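Local atomic coordinates of peroxiredoxin (Akkermansia muciniphila, PDB entry 6KHX), a protein that probably reduces hydrogen peroxide and related peroxides as a thiol-dependent peroxidase of the typical 2-Cys peroxiredoxin class, working in a ring of ten subunits. Residues 190-195 and 202-207; 64-69 and 172-177; 19-24 and 76-81; 37-42 and 97-102. One frame throughout, in Å; residues are numbered along the deposited sequence.

Contacts 3 and 4 belong to the thioredoxin-like core, contact 2 joins that core to helix 163-179, and contact 1 lies in the C-terminal arm, its centre about 47 Å from that of contact 3. Contact 4 is the buried hub. Its segment 37-42 pairs with contact 2 as adjacent strands of the sheet (Ala69 O to Ile37 N, 2.9 Å, a probable hydrogen bond), and contact 4 meets contact 3, centred about 11 Å away, through His81. Contact 1 touches contact 2 where Ala193 CB lies 3.3 Å from His175 NE2. Tyr41 and Pro42 of contact 4 pack on Cys49, which occupies the place of the peroxidatic cysteine in related enzymes; contact 1 faces Thr51 of a second subunit.

Contact 1 (190-195 and 202-207); sequences GEAAMT and ASYLSK
Met194 meets Tyr204 in a Met-aromatic contact that holds the loop before helix 198-209 against that helix, in the C-terminal domain of the peroxiredoxin. The closest CA pair, Met194 and Tyr204, is 6.4 Å apart. Along the helix, Ala202 contributes a carbonyl to the turn ending at Ser206, and Tyr204 then carries nearly all of the contact. Its CG stands anti to the backbone N (chi1 178°), which sends the ring out from the helix to the loop. Met194, bent at its last torsion, runs roughly perpendicular to it and lays its methyl over one face, with CE 3.9 Å from the Tyr204 ring centroid and offset toward the rim; flexible, polarisable methionine suits such a face. SD stands obliquely, 5.3 Å from the same centroid. Around the rim, Ala192 O approaches the edge at Tyr204 CE2 (3.5 Å), and Ala193 O comes in obliquely near CD2. An alanine in place of Tyr204 would probably leave the Met194 methyl without the ring face it covers and open a gap against the loop. Tyr204 and Leu205 also pack on Thr51 and Arg89 of a second subunit, as the C-terminal helix does in typical 2-Cys relatives. One turn after Ala202, Ser206 OG bonds Ala202 O at 3.0 Å, from the opposite face of the carbonyl plane to Ser206 N.

Contact 2 (64-69 and 172-177); sequences DKRDVA and ALQHFE
Arg66 and Gln174 bring the two backbones nearest, their CA atoms 8.6 Å apart, where the chain leaves helix 60-65 through a Schellman motif and passes helix 163-179. Asp67, with positive phi, is the C-prime residue of that motif, and its N bonds Asp64 O at 3.1 Å. The turn presents the carbonyl of Arg66 to the neighbouring helix, and Gln174 takes it: NE2 donates to Arg66 O over 2.6 Å. The donor lies in the carbonyl plane on a lone pair, and the oxygen is almost in the plane of the amide, although the N-H points off line (134°). Glutamine suits this place because its chain, extended beyond CG, is long enough to carry a donor across from the helix. Its other amide atom, OE1, lies beside the aliphatic part of Arg66, whose guanidinium is turned elsewhere, to salt bridges with Glu62 and Asp171. The contact thus ties the helix-to-strand turn of the thioredoxin-like core to helix 163-179. Val68, at the start of strand 68-74, sets its CG2 4.3 Å from Gln174 NE2.

Contact 3 (19-24 and 76-81); sequences GTIVPD and DSEFSH
Ile21 points the end of its chain straight at the face of Phe79, a CH-pi contact between the outer strand of a beta-hairpin (13-17 with 20-22) and the first turn of helix 78-85. CD1 stands over the middle of the ring, 3.9 Å from the Phe79 centroid and only 7° off the normal. Two torsions put it there: CG1 is anti to the carbonyl carbon (chi1 -64°), and an extended second torsion carries CD1 on to the ring. The Ile21 and Glu78 side chains cross at about a right angle, and the CG2 branch of Ile21 touches Glu78 CG at 3.7 Å. A beta-branched residue suits a strand and here serves two neighbours at once. An alanine at Ile21 would probably leave this face of Phe79 and Glu78 CG without their apolar partner. Glu78 has CG between its backbone N and carbonyl carbon and bends again at chi2, which offers the strand its aliphatic part; its carboxylate forms a salt bridge with Lys43 of a neighbouring subunit. The Ser80 hydroxyl bonds to Ser80 of the same neighbour, placing the helix start at a subunit interface, and Ile21 packs on His198 of another subunit. Ser77 is the N-cap: Ser80 N donates to Ser77 OG at 3.1 Å, nearly straight at 162°, while Phe79 N bonds that oxygen weakly.

Contact 4 (37-42 and 97-102); sequences ILFFYP and VSYPIV
Phe39 meets Tyr99 with its ring edge in the buried core of the thioredoxin-like fold, on one side of its central sheet. Strand 68-74 runs between 35-40 and 101-103, parallel to both, and the CA atoms of Phe39 and Ile101 are 9.5 Å apart; the contact is therefore made by side chains reaching past the middle strand.

The aromatic pair comes first. The two side chains lie nearly perpendicular, with Phe39 CE1 3.9 Å from Tyr99 CE1, and the tyrosine oxygen comes to the phenylalanine's edge, close to its plane, at CZ. With CG between its backbone N and carbonyl carbon (chi1 72°), Phe39 swings its ring across toward 97-102, nearer than the direction of its CB would suggest. Phe39 also stacks on Phe56 of helix 48-58, and Val97 CG1 lies over one face of the Tyr99 ring, offset toward the rim, 3.5 Å above its plane.

Two tyrosine hydroxyls are the polar groups here. Tyr99 OH hydrogen-bonds Leu53 O, and Tyr41 OH bonds Asp44 OD1, giving both buried hydroxyls a partner; tyrosine fits where a large ring must also end in a polar group. Tyr41 packs besides on Cys49, which matches the peroxidatic cysteine of relatives.

Last is the apolar contact of a methyl with a ring: Ile101 comes across Tyr41 and meets its rim near the ring plane, Ile101 CG2 lying 3.5 Å from Tyr41 OH and 4.3 Å from CE1.

Contact 1 (190-195 and 202-207)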
loop_
_atom_site.group_PDB
_atom_site.type_symbol
_atom_site.label_atom_id
_atom_site.label_comp_id
_atom_site.label_asym_id
_atom_site.label_seq_id
_atom_site.Cartn_x
_atom_site.Cartn_y
_atom_site.Cartn_z
ATOM N N GLY B 190 -25.245 -51.668 17.564
ATOM C CA GLY B 190 -25.704 -53.032 17.448
ATOM C C GLY B 190 -25.966 -53.495 16.028
ATOM O O GLY B 190 -26.009 -54.707 15.784
ATOM N N GLU B 191 -26.121 -52.571 15.086
ATOM C CA GLU B 191 -26.338 -52.942 13.698
ATOM C C GLU B 191 -25.005 -53.115 12.979
ATOM O O GLU B 191 -23.933 -52.797 13.503
ATOM C CB GLU B 191 -27.213 -51.907 12.989
ATOM C CG GLU B 191 -28.604 -51.764 13.592
ATOM C CD GLU B 191 -29.407 -50.642 12.963
ATOM O OE1 GLU B 191 -28.962 -50.087 11.931
ATOM O OE2 GLU B 191 -30.492 -50.323 13.499
ATOM N N ALA B 192 -25.086 -53.636 11.757
ATOM C CA ALA B 192 -23.885 -53.945 10.994
ATOM C C ALA B 192 -23.240 -52.673 10.460
ATOM O O ALA B 192 -23.898 -51.858 9.804
ATOM C CB ALA B 192 -24.222 -54.884 9.837
ATOM N N ALA B 193 -21.946 -52.504 10.745
ATOM C CA ALA B 193 -21.172 -51.423 10.147
ATOM C C ALA B 193 -20.559 -51.915 8.841
ATOM O O ALA B 193 -21.112 -52.816 8.203
ATOM C CB ALA B 193 -20.101 -50.911 11.107
ATOM N N MET B 194 -19.420 -51.359 8.435
ATOM C CA MET B 194 -18.884 -51.670 7.118
ATOM C C MET B 194 -17.369 -51.526 7.110
ATOM O O MET B 194 -16.819 -50.619 7.742
ATOM C CB MET B 194 -19.502 -50.756 6.055
ATOM C CG MET B 194 -18.951 -50.945 4.653
ATOM S SD MET B 194 -19.606 -49.684 3.551
ATOM C CE MET B 194 -21.274 -49.574 4.190
ATOM N N THR B 195 -16.704 -52.428 6.393
ATOM C CA THR B 195 -15.267 -52.332 6.171
ATOM C C THR B 195 -14.967 -51.339 5.052
ATOM O O THR B 195 -15.471 -51.502 3.936
ATOM C CB THR B 195 -14.699 -53.701 5.808
ATOM O OG1 THR B 195 -14.896 -54.603 6.902
ATOM C CG2 THR B 195 -13.222 -53.605 5.486
ATOM N N ALA B 202 -19.205 -53.663 -1.154
ATOM C CA ALA B 202 -19.946 -54.625 -1.968
ATOM C C ALA B 202 -20.675 -55.644 -1.093
ATOM O O ALA B 202 -21.847 -55.955 -1.333
ATOM C CB ALA B 202 -19.005 -55.330 -2.944
ATOM N N SER B 203 -20.005 -56.150 -0.056
ATOM C CA SER B 203 -20.627 -57.122 0.835
ATOM C C SER B 203 -21.763 -56.501 1.640
ATOM O O SER B 203 -22.817 -57.127 1.811
ATOM C CB SER B 203 -19.576 -57.721 1.769
ATOM O OG SER B 203 -20.193 -58.428 2.831
ATOM N N TYR B 204 -21.567 -55.283 2.159
ATOM C CA TYR B 204 -22.629 -54.633 2.924
ATOM C C TYR B 204 -23.869 -54.401 2.067
ATOM O O TYR B 204 -24.993 -54.673 2.502
ATOM C CB TYR B 204 -22.143 -53.309 3.518
ATOM C CG TYR B 204 -23.229 -52.570 4.289
ATOM C CD1 TYR B 204 -24.085 -51.670 3.648
ATOM C CD2 TYR B 204 -23.407 -52.782 5.652
ATOM C CE1 TYR B 204 -25.085 -51.004 4.346
ATOM C CE2 TYR B 204 -24.401 -52.116 6.360
ATOM C CZ TYR B 204 -25.235 -51.231 5.700
ATOM O OH TYR B 204 -26.218 -50.571 6.399
ATOM N N LEU B 205 -23.688 -53.883 0.846
ATOM C CA LEU B 205 -24.851 -53.553 0.028
ATOM C C LEU B 205 -25.586 -54.795 -0.462
ATOM O O LEU B 205 -26.803 -54.743 -0.674
ATOM C CB LEU B 205 -24.447 -52.689 -1.166
ATOM C CG LEU B 205 -24.055 -51.235 -0.900
ATOM C CD1 LEU B 205 -23.792 -50.512 -2.217
ATOM C CD2 LEU B 205 -25.125 -50.523 -0.083
ATOM N N SER B 206 -24.875 -55.913 -0.649
ATOM C CA SER B 206 -25.536 -57.143 -1.077
ATOM C C SER B 206 -26.483 -57.669 -0.006
ATOM O O SER B 206 -27.585 -58.138 -0.316
ATOM C CB SER B 206 -24.497 -58.209 -1.425
ATOM O OG SER B 206 -23.802 -57.895 -2.618
ATOM N N LYS B 207 -26.074 -57.586 1.262
ATOM C CA LYS B 207 -26.902 -58.089 2.353
ATOM C C LYS B 207 -28.183 -57.276 2.522
ATOM O O LYS B 207 -29.216 -57.829 2.918
ATOM C CB LYS B 207 -26.082 -58.092 3.644
ATOM C CG LYS B 207 -24.838 -58.967 3.548
ATOM C CD LYS B 207 -23.977 -58.876 4.794
ATOM C CE LYS B 207 -22.673 -59.647 4.620
ATOM N NZ LYS B 207 -22.896 -61.091 4.321
#

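Contact 2 (64-69 and 172-177)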
loop_
_atom_site.group_PDB
_atom_site.type_symbol
_atom_site.label_atom_id
_atom_site.label_comp_id
_atom_site.label_asym_id
_atom_site.label_seq_id
_atom_site.Cartn_x
_atom_site.Cartn_y
_atom_site.Cartn_z
ATOM N N ASP B 64 -22.911 -39.965 30.132
ATOM C CA ASP B 64 -21.907 -40.428 31.088
ATOM C C ASP B 64 -21.442 -41.841 30.754
ATOM O O ASP B 64 -20.241 -42.132 30.810
ATOM C CB ASP B 64 -22.448 -40.371 32.521
ATOM C CG ASP B 64 -22.673 -38.948 33.011
ATOM O OD1 ASP B 64 -21.969 -38.030 32.535
ATOM O OD2 ASP B 64 -23.552 -38.743 33.877
ATOM N N LYS B 65 -22.380 -42.736 30.416
ATOM C CA LYS B 65 -21.988 -44.100 30.065
ATOM C C LYS B 65 -21.045 -44.129 28.870
ATOM O O LYS B 65 -20.229 -45.049 28.747
ATOM C CB LYS B 65 -23.218 -44.961 29.767
ATOM C CG LYS B 65 -24.191 -45.107 30.920
ATOM C CD LYS B 65 -25.274 -46.136 30.607
ATOM C CE LYS B 65 -25.904 -45.916 29.246
ATOM N NZ LYS B 65 -27.001 -46.895 29.009
ATOM N N ARG B 66 -21.130 -43.136 27.987
ATOM C CA ARG B 66 -20.305 -43.089 26.789
ATOM C C ARG B 66 -19.093 -42.170 26.919
ATOM O O ARG B 66 -18.477 -41.831 25.901
ATOM C CB ARG B 66 -21.156 -42.685 25.589
ATOM C CG ARG B 66 -21.936 -43.838 24.988
ATOM C CD ARG B 66 -23.052 -43.332 24.110
ATOM N NE ARG B 66 -24.326 -43.412 24.807
ATOM C CZ ARG B 66 -25.325 -44.209 24.447
ATOM N NH1 ARG B 66 -25.209 -44.979 23.372
ATOM N NH2 ARG B 66 -26.446 -44.219 25.155
ATOM N N ASP B 67 -18.742 -41.754 28.138
ATOM C CA ASP B 67 -17.563 -40.916 28.372
ATOM C C ASP B 67 -17.669 -39.597 27.614
ATOM O O ASP B 67 -16.694 -39.102 27.039
ATOM C CB ASP B 67 -16.267 -41.647 28.018
ATOM C CG ASP B 67 -15.627 -42.299 29.220
ATOM O OD1 ASP B 67 -16.240 -42.257 30.309
ATOM O OD2 ASP B 67 -14.511 -42.846 29.076
ATOM N N VAL B 68 -18.872 -39.032 27.602
ATOM C CA VAL B 68 -19.164 -37.791 26.903
ATOM C C VAL B 68 -19.558 -36.772 27.954
ATOM O O VAL B 68 -20.452 -37.024 28.769
ATOM C CB VAL B 68 -20.278 -37.960 25.859
ATOM C CG1 VAL B 68 -20.641 -36.611 25.269
ATOM C CG2 VAL B 68 -19.848 -38.929 24.772
ATOM N N ALA B 69 -18.857 -35.649 27.971
ATOM C CA ALA B 69 -19.224 -34.515 28.794
ATOM C C ALA B 69 -20.168 -33.632 27.994
ATOM O O ALA B 69 -19.894 -33.320 26.830
ATOM C CB ALA B 69 -17.981 -33.736 29.212
ATOM N N ALA B 172 -21.688 -43.740 16.595
ATOM C CA ALA B 172 -20.994 -43.970 15.332
ATOM C C ALA B 172 -19.512 -43.610 15.441
ATOM O O ALA B 172 -18.645 -44.365 14.975
ATOM C CB ALA B 172 -21.662 -43.178 14.211
ATOM N N LEU B 173 -19.199 -42.466 16.054
ATOM C CA LEU B 173 -17.800 -42.079 16.204
ATOM C C LEU B 173 -17.038 -43.114 17.023
ATOM O O LEU B 173 -15.935 -43.533 16.646
ATOM C CB LEU B 173 -17.688 -40.700 16.855
ATOM C CG LEU B 173 -16.245 -40.337 17.234
ATOM C CD1 LEU B 173 -15.396 -40.228 15.986
ATOM C CD2 LEU B 173 -16.151 -39.059 18.062
ATOM N N GLN B 174 -17.623 -43.550 18.142
ATOM C CA GLN B 174 -16.944 -44.514 19.000
ATOM C C GLN B 174 -16.794 -45.863 18.306
ATOM O O GLN B 174 -15.766 -46.535 18.459
ATOM C CB GLN B 174 -17.697 -44.658 20.322
ATOM C CG GLN B 174 -17.533 -43.448 21.235
ATOM C CD GLN B 174 -18.380 -43.528 22.489
ATOM O OE1 GLN B 174 -19.211 -44.424 22.635
ATOM N NE2 GLN B 174 -18.162 -42.594 23.410
ATOM N N HIS B 175 -17.792 -46.270 17.520
ATOM C CA HIS B 175 -17.670 -47.518 16.780
ATOM C C HIS B 175 -16.545 -47.449 15.759
ATOM O O HIS B 175 -15.748 -48.389 15.638
ATOM C CB HIS B 175 -18.988 -47.863 16.092
ATOM C CG HIS B 175 -18.965 -49.191 15.406
ATOM N ND1 HIS B 175 -19.430 -50.342 16.005
ATOM C CD2 HIS B 175 -18.517 -49.557 14.183
ATOM C CE1 HIS B 175 -19.275 -51.359 15.177
ATOM N NE2 HIS B 175 -18.722 -50.910 14.064
ATOM N N PHE B 176 -16.456 -46.344 15.015
ATOM C CA PHE B 176 -15.367 -46.220 14.050
ATOM C C PHE B 176 -14.017 -46.204 14.756
ATOM O O PHE B 176 -13.039 -46.777 14.262
ATOM C CB PHE B 176 -15.536 -44.957 13.202
ATOM C CG PHE B 176 -14.352 -44.667 12.321
ATOM C CD1 PHE B 176 -14.139 -45.398 11.166
ATOM C CD2 PHE B 176 -13.444 -43.678 12.657
ATOM C CE1 PHE B 176 -13.050 -45.142 10.354
ATOM C CE2 PHE B 176 -12.345 -43.416 11.847
ATOM C CZ PHE B 176 -12.149 -44.151 10.696
ATOM N N GLU B 177 -13.946 -45.554 15.918
ATOM C CA GLU B 177 -12.692 -45.517 16.658
ATOM C C GLU B 177 -12.288 -46.902 17.147
ATOM O O GLU B 177 -11.106 -47.259 17.099
ATOM C CB GLU B 177 -12.808 -44.539 17.824
ATOM C CG GLU B 177 -12.795 -43.087 17.387
ATOM C CD GLU B 177 -12.988 -42.148 18.549
ATOM O OE1 GLU B 177 -13.598 -42.572 19.550
ATOM O OE2 GLU B 177 -12.505 -40.999 18.475
#

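Contact 3 (19-24 and 76-81)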
loop_
_atom_site.group_PDB
_atom_site.type_symbol
_atom_site.label_atom_id
_atom_site.label_comp_id
_atom_site.label_asym_id
_atom_site.label_seq_id
_atom_site.Cartn_x
_atom_site.Cartn_y
_atom_site.Cartn_z
ATOM N N GLY B 19 -24.838 -25.853 39.370
ATOM C CA GLY B 19 -25.519 -24.723 39.966
ATOM C C GLY B 19 -24.624 -23.685 40.601
ATOM O O GLY B 19 -25.136 -22.747 41.217
ATOM N N THR B 20 -23.306 -23.819 40.470
ATOM C CA THR B 20 -22.350 -22.915 41.096
ATOM C C THR B 20 -21.530 -22.190 40.031
ATOM O O THR B 20 -21.084 -22.802 39.055
ATOM C CB THR B 20 -21.412 -23.693 42.037
ATOM O OG1 THR B 20 -22.175 -24.293 43.092
ATOM C CG2 THR B 20 -20.359 -22.780 42.633
ATOM N N ILE B 21 -21.348 -20.879 40.216
ATOM C CA ILE B 21 -20.514 -20.098 39.309
ATOM C C ILE B 21 -19.050 -20.430 39.558
ATOM O O ILE B 21 -18.566 -20.368 40.695
ATOM C CB ILE B 21 -20.786 -18.596 39.482
ATOM C CG1 ILE B 21 -22.224 -18.264 39.081
ATOM C CG2 ILE B 21 -19.793 -17.776 38.686
ATOM C CD1 ILE B 21 -22.603 -16.814 39.295
ATOM N N VAL B 22 -18.343 -20.816 38.501
ATOM C CA VAL B 22 -16.925 -21.148 38.588
ATOM C C VAL B 22 -16.179 -20.446 37.459
ATOM O O VAL B 22 -16.734 -20.266 36.361
ATOM C CB VAL B 22 -16.698 -22.668 38.551
ATOM C CG1 VAL B 22 -17.427 -23.336 39.706
ATOM C CG2 VAL B 22 -17.157 -23.249 37.219
ATOM N N PRO B 23 -14.935 -20.033 37.677
ATOM C CA PRO B 23 -14.197 -19.344 36.615
ATOM C C PRO B 23 -13.313 -20.287 35.823
ATOM O O PRO B 23 -13.074 -21.425 36.239
ATOM C CB PRO B 23 -13.363 -18.324 37.393
ATOM C CG PRO B 23 -13.048 -19.050 38.667
ATOM C CD PRO B 23 -14.238 -19.944 38.970
ATOM N N ASP B 24 -12.816 -19.803 34.683
ATOM C CA ASP B 24 -11.779 -20.490 33.916
ATOM C C ASP B 24 -12.227 -21.882 33.466
ATOM O O ASP B 24 -11.454 -22.844 33.496
ATOM C CB ASP B 24 -10.479 -20.558 34.721
ATOM C CG ASP B 24 -10.066 -19.197 35.262
ATOM O OD1 ASP B 24 -10.127 -18.208 34.500
ATOM O OD2 ASP B 24 -9.695 -19.111 36.450
ATOM N N ASP B 76 -25.151 -15.212 27.245
ATOM C CA ASP B 76 -25.590 -14.610 28.495
ATOM C C ASP B 76 -24.503 -14.731 29.560
ATOM O O ASP B 76 -23.588 -15.556 29.467
ATOM C CB ASP B 76 -26.872 -15.271 28.991
ATOM C CG ASP B 76 -27.991 -15.173 27.985
ATOM O OD1 ASP B 76 -28.488 -14.050 27.751
ATOM O OD2 ASP B 76 -28.355 -16.216 27.409
ATOM N N SER B 77 -24.618 -13.898 30.590
ATOM C CA SER B 77 -23.651 -13.913 31.676
ATOM C C SER B 77 -23.815 -15.159 32.550
ATOM O O SER B 77 -24.838 -15.851 32.525
ATOM C CB SER B 77 -23.794 -12.659 32.533
ATOM O OG SER B 77 -24.807 -12.830 33.512
ATOM N N GLU B 78 -22.783 -15.426 33.351
ATOM C CA GLU B 78 -22.852 -16.520 34.311
ATOM C C GLU B 78 -23.919 -16.265 35.368
ATOM O O GLU B 78 -24.462 -17.216 35.943
ATOM C CB GLU B 78 -21.483 -16.728 34.971
ATOM C CG GLU B 78 -21.030 -15.611 35.928
ATOM C CD GLU B 78 -20.439 -14.387 35.213
ATOM O OE1 GLU B 78 -20.640 -14.234 33.988
ATOM O OE2 GLU B 78 -19.760 -13.577 35.877
ATOM N N PHE B 79 -24.235 -14.996 35.638
ATOM C CA PHE B 79 -25.274 -14.680 36.610
ATOM C C PHE B 79 -26.677 -14.922 36.058
ATOM O O PHE B 79 -27.563 -15.357 36.797
ATOM C CB PHE B 79 -25.118 -13.240 37.099
ATOM C CG PHE B 79 -24.006 -13.064 38.090
ATOM C CD1 PHE B 79 -22.707 -12.839 37.670
ATOM C CD2 PHE B 79 -24.260 -13.149 39.451
ATOM C CE1 PHE B 79 -21.685 -12.688 38.593
ATOM C CE2 PHE B 79 -23.242 -12.997 40.375
ATOM C CZ PHE B 79 -21.955 -12.770 39.946
ATOM N N SER B 80 -26.906 -14.674 34.770
ATOM C CA SER B 80 -28.180 -15.085 34.188
ATOM C C SER B 80 -28.323 -16.602 34.205
ATOM O O SER B 80 -29.395 -17.128 34.523
ATOM C CB SER B 80 -28.315 -14.539 32.772
ATOM O OG SER B 80 -28.431 -13.130 32.799
ATOM N N HIS B 81 -27.249 -17.325 33.866
ATOM C CA HIS B 81 -27.267 -18.783 33.960
ATOM C C HIS B 81 -27.603 -19.236 35.378
ATOM O O HIS B 81 -28.465 -20.101 35.585
ATOM C CB HIS B 81 -25.911 -19.350 33.539
ATOM C CG HIS B 81 -25.588 -19.169 32.089
ATOM N ND1 HIS B 81 -26.487 -18.656 31.180
ATOM C CD2 HIS B 81 -24.451 -19.417 31.395
ATOM C CE1 HIS B 81 -25.922 -18.605 29.985
ATOM N NE2 HIS B 81 -24.687 -19.061 30.089
#

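Contact 4 (37-42 and 97-102)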
loop_
_atom_site.group_PDB
_atom_site.type_symbol
_atom_site.label_atom_id
_atom_site.label_comp_id
_atom_site.label_asym_id
_atom_site.label_seq_id
_atom_site.Cartn_x
_atom_site.Cartn_y
_atom_site.Cartn_z
ATOM N N ILE B 37 -19.911 -33.087 23.932
ATOM C CA ILE B 37 -21.024 -32.559 23.156
ATOM C C ILE B 37 -21.215 -31.120 23.616
ATOM O O ILE B 37 -21.628 -30.868 24.755
ATOM C CB ILE B 37 -22.300 -33.392 23.336
ATOM C CG1 ILE B 37 -22.185 -34.712 22.575
ATOM C CG2 ILE B 37 -23.520 -32.625 22.844
ATOM C CD1 ILE B 37 -22.357 -34.563 21.091
ATOM N N LEU B 38 -20.868 -30.173 22.747
ATOM C CA LEU B 38 -20.947 -28.747 23.053
ATOM C C LEU B 38 -22.108 -28.150 22.268
ATOM O O LEU B 38 -22.130 -28.238 21.038
ATOM C CB LEU B 38 -19.633 -28.048 22.694
ATOM C CG LEU B 38 -19.578 -26.521 22.796
ATOM C CD1 LEU B 38 -19.664 -26.090 24.252
ATOM C CD2 LEU B 38 -18.322 -25.955 22.141
ATOM N N PHE B 39 -23.081 -27.563 22.963
ATOM C CA PHE B 39 -24.222 -26.987 22.260
ATOM C C PHE B 39 -24.479 -25.550 22.705
ATOM O O PHE B 39 -24.425 -25.225 23.896
ATOM C CB PHE B 39 -25.498 -27.857 22.415
ATOM C CG PHE B 39 -26.127 -27.811 23.777
ATOM C CD1 PHE B 39 -25.651 -28.602 24.808
ATOM C CD2 PHE B 39 -27.226 -27.002 24.014
ATOM C CE1 PHE B 39 -26.240 -28.563 26.061
ATOM C CE2 PHE B 39 -27.824 -26.963 25.265
ATOM C CZ PHE B 39 -27.329 -27.742 26.288
ATOM N N PHE B 40 -24.747 -24.699 21.715
ATOM C CA PHE B 40 -25.068 -23.290 21.883
ATOM C C PHE B 40 -26.563 -23.078 21.682
ATOM O O PHE B 40 -27.158 -23.659 20.762
ATOM C CB PHE B 40 -24.308 -22.427 20.862
ATOM C CG PHE B 40 -22.809 -22.563 20.923
ATOM C CD1 PHE B 40 -22.169 -23.650 20.346
ATOM C CD2 PHE B 40 -22.036 -21.585 21.532
ATOM C CE1 PHE B 40 -20.794 -23.772 20.395
ATOM C CE2 PHE B 40 -20.658 -21.697 21.578
ATOM C CZ PHE B 40 -20.034 -22.789 21.007
ATOM N N TYR B 41 -27.136 -22.201 22.504
ATOM C CA TYR B 41 -28.504 -21.712 22.424
ATOM C C TYR B 41 -28.492 -20.195 22.545
ATOM O O TYR B 41 -27.553 -19.621 23.105
ATOM C CB TYR B 41 -29.385 -22.322 23.526
ATOM C CG TYR B 41 -28.964 -21.961 24.928
ATOM C CD1 TYR B 41 -27.945 -22.657 25.570
ATOM C CD2 TYR B 41 -29.588 -20.928 25.616
ATOM C CE1 TYR B 41 -27.557 -22.334 26.856
ATOM C CE2 TYR B 41 -29.211 -20.596 26.901
ATOM C CZ TYR B 41 -28.196 -21.300 27.520
ATOM O OH TYR B 41 -27.815 -20.966 28.804
ATOM N N PRO B 42 -29.541 -19.507 22.040
ATOM C CA PRO B 42 -29.484 -18.036 21.943
ATOM C C PRO B 42 -29.631 -17.249 23.239
ATOM O O PRO B 42 -28.816 -16.358 23.498
ATOM C CB PRO B 42 -30.635 -17.706 20.979
ATOM C CG PRO B 42 -31.545 -18.878 21.041
ATOM C CD PRO B 42 -30.666 -20.065 21.268
ATOM N N VAL B 97 -30.610 -28.545 36.212
ATOM C CA VAL B 97 -29.558 -28.713 35.215
ATOM C C VAL B 97 -28.206 -28.591 35.909
ATOM O O VAL B 97 -27.905 -27.568 36.533
ATOM C CB VAL B 97 -29.705 -27.694 34.080
ATOM C CG1 VAL B 97 -28.491 -27.738 33.167
ATOM C CG2 VAL B 97 -30.980 -27.971 33.292
ATOM N N SER B 98 -27.401 -29.657 35.843
ATOM C CA SER B 98 -26.185 -29.755 36.639
ATOM C C SER B 98 -24.892 -29.752 35.832
ATOM O O SER B 98 -23.829 -29.520 36.417
ATOM C CB SER B 98 -26.213 -31.030 37.490
ATOM O OG SER B 98 -26.290 -32.178 36.661
ATOM N N TYR B 99 -24.943 -30.026 34.527
ATOM C CA TYR B 99 -23.743 -30.012 33.703
ATOM C C TYR B 99 -23.291 -28.568 33.462
ATOM O O TYR B 99 -24.039 -27.621 33.721
ATOM C CB TYR B 99 -23.996 -30.755 32.390
ATOM C CG TYR B 99 -25.150 -30.225 31.585
ATOM C CD1 TYR B 99 -24.977 -29.158 30.712
ATOM C CD2 TYR B 99 -26.410 -30.798 31.684
ATOM C CE1 TYR B 99 -26.030 -28.671 29.969
ATOM C CE2 TYR B 99 -27.469 -30.320 30.942
ATOM C CZ TYR B 99 -27.274 -29.256 30.091
ATOM O OH TYR B 99 -28.326 -28.775 29.357
ATOM N N PRO B 100 -22.063 -28.364 32.974
ATOM C CA PRO B 100 -21.556 -26.990 32.824
ATOM C C PRO B 100 -22.334 -26.205 31.778
ATOM O O PRO B 100 -22.596 -26.696 30.676
ATOM C CB PRO B 100 -20.096 -27.190 32.399
ATOM C CG PRO B 100 -19.751 -28.570 32.830
ATOM C CD PRO B 100 -21.017 -29.356 32.671
ATOM N N ILE B 101 -22.704 -24.980 32.139
ATOM C CA ILE B 101 -23.299 -24.019 31.217
ATOM C C ILE B 101 -22.347 -22.836 31.136
ATOM O O ILE B 101 -22.220 -22.067 32.097
ATOM C CB ILE B 101 -24.698 -23.575 31.653
ATOM C CG1 ILE B 101 -25.556 -24.803 31.991
ATOM C CG2 ILE B 101 -25.327 -22.719 30.560
ATOM C CD1 ILE B 101 -26.930 -24.473 32.555
ATOM N N VAL B 102 -21.662 -22.706 29.997
ATOM C CA VAL B 102 -20.607 -21.717 29.816
ATOM C C VAL B 102 -21.217 -20.363 29.492
ATOM O O VAL B 102 -22.191 -20.265 28.736
ATOM C CB VAL B 102 -19.646 -22.171 28.702
ATOM C CG1 VAL B 102 -18.566 -21.116 28.448
ATOM C CG2 VAL B 102 -19.036 -23.501 29.055
#